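PDB 3KBB: phosphorylated carbohydrates phosphatase TM_1254 from Thermotoga maritima msb8, which dephosphorylates sugar phosphates such as erythrose 4-phosphate, fructose 6-phosphate, mannose 6-phosphate and 2-deoxyglucose 6-phosphate with the help of a divalent metal ion. Local coordinates for residues 3-8 against 147-152. Residues are numbered along the deposited sequence; the frame is centred on the assembly and turned at random.
Sequences AVIFDM and LLVLER
Ile-5 and Val-149 meet tip to tip between a strand and a helix. Their CA atoms are 8.2 Å apart, and in each residue the bond from CA to CB is directed at the other segment. The contact is small and wholly apolar, with about 110 Å² buried in all. Ile-5 carries the strand side of it. From CB the side chain forks, and both branches come near the same methyl, CG1 of Val-149. Ile-5 CG2 is the more distant, at 4.1 Å from Val-149 CG1. On the other branch, Ile-5 CG1 comes to 3.9 Å from Val-149 CG1. The tip is nearest: Ile-5 CD1 lies 3.7 Å from Val-149 CG1. One valine methyl thus meets three isoleucine carbons. Val-149 presents this methyl by setting CG1 anti to its own backbone N (chi1 175°). The extended outer torsion of Ile-5 (chi2 165°) carries CD1 on toward Leu-150, whose CD2 is a looser neighbour at 4.5 Å from Ile-5 CD1. All three residues are buried.

The contact belongs to the Rossmann-like core of the HAD hydrolases, where helix 144-153 packs on the parallel sheet. Strand 3-7 lies between strands 102-106 and 160-164. The segment also carries Asp-7, probably the catalytic nucleophile, as in related HAD hydrolases, which forms a salt bridge with Lys-140. Helix 144-153 lies over several strands at once. Val-149 also touches Ala-104 and Ala-106 of strand 102-106 and Val-131 of strand 129-131, while Leu-150 reaches Val-160 of strand 160-164.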
loop_
_atom_site.group_PDB
_atom_site.type_symbol
_atom_site.label_atom_id
_atom_site.label_comp_id
_atom_site.label_asym_id
_atom_site.label_seq_id
_atom_site.Cartn_x
_atom_site.Cartn_y
_atom_site.Cartn_z
ATOM N N ALA A 3 8.285 9.489 15.941
ATOM C CA ALA A 3 7.208 8.846 15.214
ATOM C C ALA A 3 7.707 7.767 14.264
ATOM O O ALA A 3 8.858 7.781 13.820
ATOM C CB ALA A 3 6.386 9.876 14.427
ATOM N N VAL A 4 6.803 6.837 13.980
ATOM C CA VAL A 4 7.033 5.818 12.959
ATOM C C VAL A 4 5.878 5.894 11.946
ATOM O O VAL A 4 4.701 5.946 12.339
ATOM C CB VAL A 4 7.101 4.404 13.575
ATOM C CG1 VAL A 4 7.304 3.333 12.497
ATOM C CG2 VAL A 4 8.257 4.304 14.602
ATOM N N ILE A 5 6.224 5.999 10.661
ATOM C CA ILE A 5 5.244 6.139 9.600
ATOM C C ILE A 5 5.226 4.885 8.705
ATOM O O ILE A 5 6.283 4.438 8.255
ATOM C CB ILE A 5 5.565 7.376 8.719
ATOM C CG1 ILE A 5 5.749 8.669 9.573
ATOM C CG2 ILE A 5 4.463 7.527 7.684
ATOM C CD1 ILE A 5 6.426 9.839 8.810
ATOM N N PHE A 6 4.046 4.333 8.434
ATOM C CA PHE A 6 3.912 3.165 7.582
ATOM C C PHE A 6 3.161 3.517 6.321
ATOM O O PHE A 6 2.086 4.129 6.379
ATOM C CB PHE A 6 3.112 2.074 8.284
ATOM C CG PHE A 6 3.873 1.357 9.369
ATOM C CD1 PHE A 6 4.445 0.099 9.122
ATOM C CD2 PHE A 6 4.035 1.945 10.635
ATOM C CE1 PHE A 6 5.159 -0.588 10.149
ATOM C CE2 PHE A 6 4.742 1.268 11.642
ATOM C CZ PHE A 6 5.317 0.014 11.373
ATOM N N ASP A 7 3.647 3.057 5.178
ATOM C CA ASP A 7 2.768 2.918 4.013
ATOM C C ASP A 7 1.765 1.789 4.277
ATOM O O ASP A 7 2.011 0.920 5.134
ATOM C CB ASP A 7 3.609 2.605 2.774
ATOM C CG ASP A 7 2.807 2.700 1.491
ATOM O OD1 ASP A 7 1.845 3.490 1.441
ATOM O OD2 ASP A 7 3.126 1.942 0.569
HETATM N N MSE A 8 0.621 1.806 3.592
HETATM C CA MSE A 8 -0.420 0.799 3.862
HETATM C C MSE A 8 -0.236 -0.424 2.979
HETATM O O MSE A 8 0.185 -1.493 3.458
HETATM C CB MSE A 8 -1.824 1.422 3.716
HETATM C CG MSE A 8 -2.848 0.433 4.075
HETATM SE SE MSE A 8 -4.667 1.131 3.871
HETATM C CE MSE A 8 -4.748 1.315 1.955
ATOM N N LEU A 147 5.082 15.382 3.843
ATOM C CA LEU A 147 5.057 16.720 4.503
ATOM C C LEU A 147 3.776 16.880 5.336
ATOM O O LEU A 147 3.818 17.396 6.473
ATOM C CB LEU A 147 5.225 17.831 3.434
ATOM C CG LEU A 147 6.614 17.862 2.797
ATOM C CD1 LEU A 147 6.559 18.746 1.498
ATOM C CD2 LEU A 147 7.721 18.341 3.762
ATOM N N LEU A 148 2.633 16.419 4.811
ATOM C CA LEU A 148 1.364 16.508 5.550
ATOM C C LEU A 148 1.368 15.561 6.769
ATOM O O LEU A 148 0.883 15.930 7.855
ATOM C CB LEU A 148 0.184 16.185 4.624
ATOM C CG LEU A 148 -1.250 16.359 5.187
ATOM C CD1 LEU A 148 -1.438 17.729 5.843
ATOM C CD2 LEU A 148 -2.293 16.071 4.072
ATOM N N VAL A 149 1.925 14.354 6.605
ATOM C CA VAL A 149 2.077 13.437 7.757
ATOM C C VAL A 149 2.913 14.104 8.856
ATOM O O VAL A 149 2.515 14.042 10.046
ATOM C CB VAL A 149 2.726 12.067 7.365
ATOM C CG1 VAL A 149 2.972 11.192 8.642
ATOM C CG2 VAL A 149 1.790 11.305 6.420
ATOM N N LEU A 150 4.051 14.712 8.470
ATOM C CA LEU A 150 4.940 15.413 9.414
ATOM C C LEU A 150 4.202 16.562 10.101
ATOM O O LEU A 150 4.332 16.758 11.299
ATOM C CB LEU A 150 6.208 15.909 8.745
ATOM C CG LEU A 150 7.141 14.814 8.194
ATOM C CD1 LEU A 150 8.249 15.436 7.368
ATOM C CD2 LEU A 150 7.686 14.088 9.444
ATOM N N GLU A 151 3.405 17.284 9.311
ATOM C CA GLU A 151 2.602 18.402 9.828
ATOM C C GLU A 151 1.616 17.963 10.866
ATOM O O GLU A 151 1.536 18.579 11.941
ATOM C CB GLU A 151 1.895 19.125 8.698
ATOM C CG GLU A 151 1.130 20.385 9.197
ATOM C CD GLU A 151 0.736 21.278 8.065
ATOM O OE1 GLU A 151 0.161 20.752 7.089
ATOM O OE2 GLU A 151 1.022 22.496 8.155
ATOM N N ARG A 152 0.830 16.934 10.547
ATOM C CA ARG A 152 -0.185 16.438 11.427
ATOM C C ARG A 152 0.422 15.792 12.691
ATOM O O ARG A 152 -0.164 15.865 13.764
ATOM C CB ARG A 152 -1.106 15.448 10.718
ATOM C CG ARG A 152 -2.027 16.119 9.630
ATOM C CD ARG A 152 -3.117 15.143 9.093
ATOM N NE ARG A 152 -3.862 15.776 7.993
ATOM C CZ ARG A 152 -4.649 15.166 7.085
ATOM N NH1 ARG A 152 -4.891 13.856 7.103
ATOM N NH2 ARG A 152 -5.246 15.912 6.165
#